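PDB 2W6K: COBE from Pseudomonas aeruginosa, which belongs to the cobalamin (vitamin B12) biosynthetic pathway and is related to the C-terminal part of CbiG, its exact biochemical role being less certain. Local coordinates for residues L12-G17 against A43-L48; A106-A111 against A134-L139. All blocks are in the same frame, centred on the assembly; numbering follows the deposited sequence.

Interaction 1: L12-G17 against A43-L48; sequences LIAGIG and AELDAL
Ala14 and Leu48 are bridge partners in two neighbouring parallel strands, those of a beta-alpha-beta crossover whose connecting helix is 24-37. The packing is tight on the face that this helix covers. There Ala14 CB fits between two leucine methyls, 3.9 Å from Leu45 CD2 and 4.0 Å from Leu48 CD2, and Leu12 crosses Leu45 at an oblique angle, CG against CD2. With its CG anti to the backbone N (chi1 177°), Leu12 also lays CD2 against the carbonyl O and CB of Glu44. Farther along, Ile16 CD1 meets Leu48 CD2, where helix 58-67 joins the packing. On the other face Ile13 lays CD1 against Ala47 CB at 3.8 Å, and Leu110 of helix 102-115 packs on both. Ala47 N is buried here without a polar partner. Apolar packing thins out where the chain leads into the second strand, and this side opens to solvent: the exposed Glu44 turns its OE1 back to Ser41 N. Two hydrogen bonds hold this end, for the partly exposed Asp46 grips Leu12 at both backbone polar atoms: Asp46 N donates to Leu12 O at 2.9 Å, and Leu12 N to the anti lone pair of Asp46 OD2 at 2.8 Å.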
loop_
_atom_site.group_PDB
_atom_site.type_symbol
_atom_site.label_atom_id
_atom_site.label_comp_id
_atom_site.label_asym_id
_atom_site.label_seq_id
_atom_site.Cartn_x
_atom_site.Cartn_y
_atom_site.Cartn_z
ATOM N N LEU A 12 3.839 7.061 5.195
ATOM C CA LEU A 12 2.820 6.062 5.426
ATOM C C LEU A 12 2.200 5.768 4.070
ATOM O O LEU A 12 1.684 6.683 3.395
ATOM C CB LEU A 12 1.770 6.638 6.354
ATOM C CG LEU A 12 0.583 5.702 6.614
ATOM C CD1 LEU A 12 1.005 4.438 7.381
ATOM C CD2 LEU A 12 -0.488 6.501 7.367
ATOM N N ILE A 13 2.251 4.496 3.681
ATOM C CA ILE A 13 1.793 4.072 2.366
ATOM C C ILE A 13 0.648 3.092 2.514
ATOM O O ILE A 13 0.734 2.196 3.342
ATOM C CB ILE A 13 2.904 3.352 1.596
ATOM C CG1 ILE A 13 4.155 4.249 1.415
ATOM C CG2 ILE A 13 2.410 2.839 0.235
ATOM C CD1 ILE A 13 3.866 5.550 0.668
ATOM N N ALA A 14 -0.375 3.239 1.682
ATOM C CA ALA A 14 -1.452 2.223 1.660
ATOM C C ALA A 14 -1.350 1.432 0.373
ATOM O O ALA A 14 -1.426 2.031 -0.691
ATOM C CB ALA A 14 -2.807 2.877 1.744
ATOM N N GLY A 15 -1.217 0.099 0.473
ATOM C CA GLY A 15 -1.207 -0.779 -0.686
ATOM C C GLY A 15 -2.605 -1.334 -0.871
ATOM O O GLY A 15 -3.303 -1.621 0.118
ATOM N N ILE A 16 -3.050 -1.432 -2.121
ATOM C CA ILE A 16 -4.448 -1.816 -2.380
ATOM C C ILE A 16 -4.499 -2.846 -3.495
ATOM O O ILE A 16 -3.858 -2.667 -4.523
ATOM C CB ILE A 16 -5.299 -0.582 -2.812
ATOM C CG1 ILE A 16 -5.297 0.481 -1.706
ATOM C CG2 ILE A 16 -6.769 -1.043 -3.186
ATOM C CD1 ILE A 16 -6.129 1.784 -1.992
ATOM N N GLY A 17 -5.299 -3.900 -3.290
ATOM C CA GLY A 17 -5.587 -4.907 -4.318
ATOM C C GLY A 17 -7.089 -5.069 -4.311
ATOM O O GLY A 17 -7.706 -5.048 -3.232
ATOM N N ALA A 43 -5.431 11.964 6.570
ATOM C CA ALA A 43 -4.510 13.108 6.386
ATOM C C ALA A 43 -3.015 12.734 6.401
ATOM O O ALA A 43 -2.177 13.417 5.812
ATOM C CB ALA A 43 -4.798 14.172 7.445
ATOM N N GLU A 44 -2.702 11.621 7.065
ATOM C CA GLU A 44 -1.338 11.169 7.238
ATOM C C GLU A 44 -0.789 10.352 6.073
ATOM O O GLU A 44 0.418 10.166 5.959
ATOM C CB GLU A 44 -1.230 10.330 8.507
ATOM C CG GLU A 44 -1.489 11.128 9.754
ATOM C CD GLU A 44 -1.275 10.273 10.956
ATOM O OE1 GLU A 44 -2.276 9.810 11.538
ATOM O OE2 GLU A 44 -0.097 10.050 11.267
ATOM N N LEU A 45 -1.675 9.818 5.240
ATOM C CA LEU A 45 -1.218 9.046 4.083
ATOM C C LEU A 45 -0.387 9.877 3.138
ATOM O O LEU A 45 -0.791 10.980 2.783
ATOM C CB LEU A 45 -2.421 8.587 3.262
ATOM C CG LEU A 45 -3.102 7.265 3.474
ATOM C CD1 LEU A 45 -3.947 7.024 2.230
ATOM C CD2 LEU A 45 -2.088 6.134 3.683
ATOM N N ASP A 46 0.720 9.319 2.670
ATOM C CA ASP A 46 1.546 9.937 1.642
ATOM C C ASP A 46 1.218 9.493 0.214
ATOM O O ASP A 46 1.309 10.293 -0.715
ATOM C CB ASP A 46 3.004 9.711 1.943
ATOM C CG ASP A 46 3.427 10.410 3.214
ATOM O OD1 ASP A 46 3.565 11.654 3.186
ATOM O OD2 ASP A 46 3.596 9.729 4.235
ATOM N N ALA A 47 0.866 8.221 0.021
ATOM C CA ALA A 47 0.634 7.723 -1.342
ATOM C C ALA A 47 -0.126 6.417 -1.296
ATOM O O ALA A 47 -0.156 5.759 -0.254
ATOM C CB ALA A 47 1.948 7.489 -2.027
ATOM N N LEU A 48 -0.672 6.026 -2.447
ATOM C CA LEU A 48 -1.306 4.723 -2.569
ATOM C C LEU A 48 -0.422 3.894 -3.500
ATOM O O LEU A 48 0.298 4.454 -4.343
ATOM C CB LEU A 48 -2.681 4.827 -3.214
ATOM C CG LEU A 48 -3.703 5.798 -2.607
ATOM C CD1 LEU A 48 -4.842 5.848 -3.537
ATOM C CD2 LEU A 48 -4.122 5.272 -1.219
#

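Interaction 2: A106-A111 against A134-L139; sequences AALALA and ALARLL
Ala107 and Ala136 bring a helix and a strand of this alpha/beta fold together CB to CB, at 3.8 Å. Helix 102-115 lies on one face of the mixed sheet, and its segment 106-111 runs nearly along strand 134-138, with 25° between their directions and 7.2 Å between their axes. The interface illustrates how small side chains let a helix settle close to a sheet: where both elements present alanine, a single layer of methyl groups separates the two backbones.

The apolar contacts centre on the single methyl of Ala136, which points toward the helix. Ala107 and Ala111, one helical turn apart, both direct their CB atoms toward the strand and meet this methyl, Ala111 from 4.2 Å. Leu108 starts away from the strand, yet its branch swings back far enough for CD2 to approach the same carbon, more distantly.

A second group consists of methyls resting on backbone. Ala107 CB sits over the strand main chain, 3.8 Å from Ala134 O. Leu138, its CG anti to the backbone N (chi1 -160°), brings CD1 to 3.9 Å from Ala111 O. Several backbone polar groups are engaged elsewhere: Ala111 N bonds to Ala107 O within the helix, and strand 134-138 pairs with its neighbours in the sheet. Cohesion across the interface is therefore a matter of van der Waals packing.

Other strands of the sheet widen the surface: Leu110 packs on Ile13 of strand 12-18 and, beyond it, on Ala47 and Ala49, while Leu108 meets Leu121 on the other flank. At the centre, Ala136 CB lies 3.6 Å from Ala107 O, the very oxygen that accepts the helical bond from Ala111 N.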
loop_
_atom_site.group_PDB
_atom_site.type_symbol
_atom_site.label_atom_id
_atom_site.label_comp_id
_atom_site.label_asym_id
_atom_site.label_seq_id
_atom_site.Cartn_x
_atom_site.Cartn_y
_atom_site.Cartn_z
ATOM N N ALA A 106 2.810 -4.190 -2.330
ATOM C CA ALA A 106 2.869 -2.846 -2.953
ATOM C C ALA A 106 3.152 -1.774 -1.891
ATOM O O ALA A 106 3.916 -0.822 -2.131
ATOM C CB ALA A 106 1.608 -2.525 -3.744
ATOM N N ALA A 107 2.579 -1.962 -0.711
ATOM C CA ALA A 107 2.815 -1.038 0.398
ATOM C C ALA A 107 4.305 -1.006 0.773
ATOM O O ALA A 107 4.905 0.074 0.841
ATOM C CB ALA A 107 1.923 -1.385 1.608
ATOM N N LEU A 108 4.896 -2.181 0.999
ATOM C CA LEU A 108 6.293 -2.273 1.359
ATOM C C LEU A 108 7.171 -1.693 0.248
ATOM O O LEU A 108 8.074 -0.889 0.525
ATOM C CB LEU A 108 6.657 -3.731 1.620
ATOM C CG LEU A 108 6.162 -4.303 2.945
ATOM C CD1 LEU A 108 6.376 -5.808 2.925
ATOM C CD2 LEU A 108 6.917 -3.629 4.107
ATOM N N ALA A 109 6.920 -2.123 -0.991
ATOM C CA ALA A 109 7.732 -1.722 -2.161
ATOM C C ALA A 109 7.789 -0.227 -2.355
ATOM O O ALA A 109 8.885 0.341 -2.484
ATOM C CB ALA A 109 7.251 -2.429 -3.437
ATOM N N LEU A 110 6.630 0.431 -2.331
ATOM C CA LEU A 110 6.589 1.861 -2.528
ATOM C C LEU A 110 7.231 2.590 -1.345
ATOM O O LEU A 110 7.953 3.573 -1.546
ATOM C CB LEU A 110 5.156 2.357 -2.768
ATOM C CG LEU A 110 5.052 3.840 -3.121
ATOM C CD1 LEU A 110 5.839 4.136 -4.440
ATOM C CD2 LEU A 110 3.617 4.280 -3.258
ATOM N N ALA A 111 6.973 2.135 -0.122
ATOM C CA ALA A 111 7.535 2.828 1.050
ATOM C C ALA A 111 9.058 2.842 0.971
ATOM O O ALA A 111 9.690 3.873 1.221
ATOM C CB ALA A 111 7.079 2.170 2.346
ATOM N N ALA A 134 -3.376 -2.689 2.851
ATOM C CA ALA A 134 -2.327 -2.823 3.869
ATOM C C ALA A 134 -1.599 -1.500 4.040
ATOM O O ALA A 134 -1.543 -0.696 3.123
ATOM C CB ALA A 134 -1.334 -3.913 3.501
ATOM N N LEU A 135 -0.993 -1.329 5.192
ATOM C CA LEU A 135 -0.274 -0.075 5.491
ATOM C C LEU A 135 1.179 -0.363 5.796
ATOM O O LEU A 135 1.489 -1.302 6.517
ATOM C CB LEU A 135 -0.928 0.659 6.679
ATOM C CG LEU A 135 -2.431 0.958 6.581
ATOM C CD1 LEU A 135 -2.901 1.550 7.927
ATOM C CD2 LEU A 135 -2.678 1.922 5.431
ATOM N N ALA A 136 2.071 0.450 5.244
ATOM C CA ALA A 136 3.491 0.301 5.541
ATOM C C ALA A 136 4.062 1.639 5.953
ATOM O O ALA A 136 3.653 2.693 5.460
ATOM C CB ALA A 136 4.266 -0.269 4.332
ATOM N N ARG A 137 5.023 1.585 6.869
ATOM C CA ARG A 137 5.676 2.781 7.384
ATOM C C ARG A 137 7.195 2.635 7.367
ATOM O O ARG A 137 7.733 1.559 7.628
ATOM C CB ARG A 137 5.193 3.085 8.804
ATOM C CG ARG A 137 5.090 1.862 9.700
ATOM C CD ARG A 137 5.645 2.146 11.087
ATOM N NE ARG A 137 6.011 0.920 11.790
ATOM C CZ ARG A 137 5.391 0.467 12.875
ATOM N NH1 ARG A 137 4.369 1.139 13.386
ATOM N NH2 ARG A 137 5.792 -0.658 13.450
ATOM N N LEU A 138 7.875 3.732 7.056
ATOM C CA LEU A 138 9.311 3.779 7.020
ATOM C C LEU A 138 9.802 3.622 8.451
ATOM O O LEU A 138 9.483 4.434 9.332
ATOM C CB LEU A 138 9.759 5.099 6.406
ATOM C CG LEU A 138 11.176 5.148 5.849
ATOM C CD1 LEU A 138 11.384 4.153 4.685
ATOM C CD2 LEU A 138 11.481 6.561 5.430
ATOM N N LEU A 139 10.538 2.538 8.657
ATOM C CA LEU A 139 10.994 2.058 9.956
ATOM C C LEU A 139 12.280 2.760 10.357
ATOM O O LEU A 139 13.354 2.382 9.872
ATOM C CB LEU A 139 11.291 0.563 9.817
ATOM C CG LEU A 139 11.092 -0.509 10.883
ATOM C CD1 LEU A 139 12.138 -1.593 10.654
ATOM C CD2 LEU A 139 11.159 -0.001 12.322
#

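In the fold
From the N terminus, strand 12-18 is laid down first, and interaction 1 closes the first loop when the chain returns through helix 24-37 to place strand 47-51 parallel beside it. The chain then adds helix 58-67 and edge strand 71-74 before reaching helix 102-115. Interaction 2 closes a later loop, in which strand 119-127 leads by a turn into strand 131-138. The two loops follow in series, neither nested nor crossed, but meet in space: strand 131-138 pairs antiparallel with strand 12-18 on the side away from 47-51. Ile13 N and Gly15 N probably bond to Ala136 O and Ala134 O, and helix 102-115 spans the join.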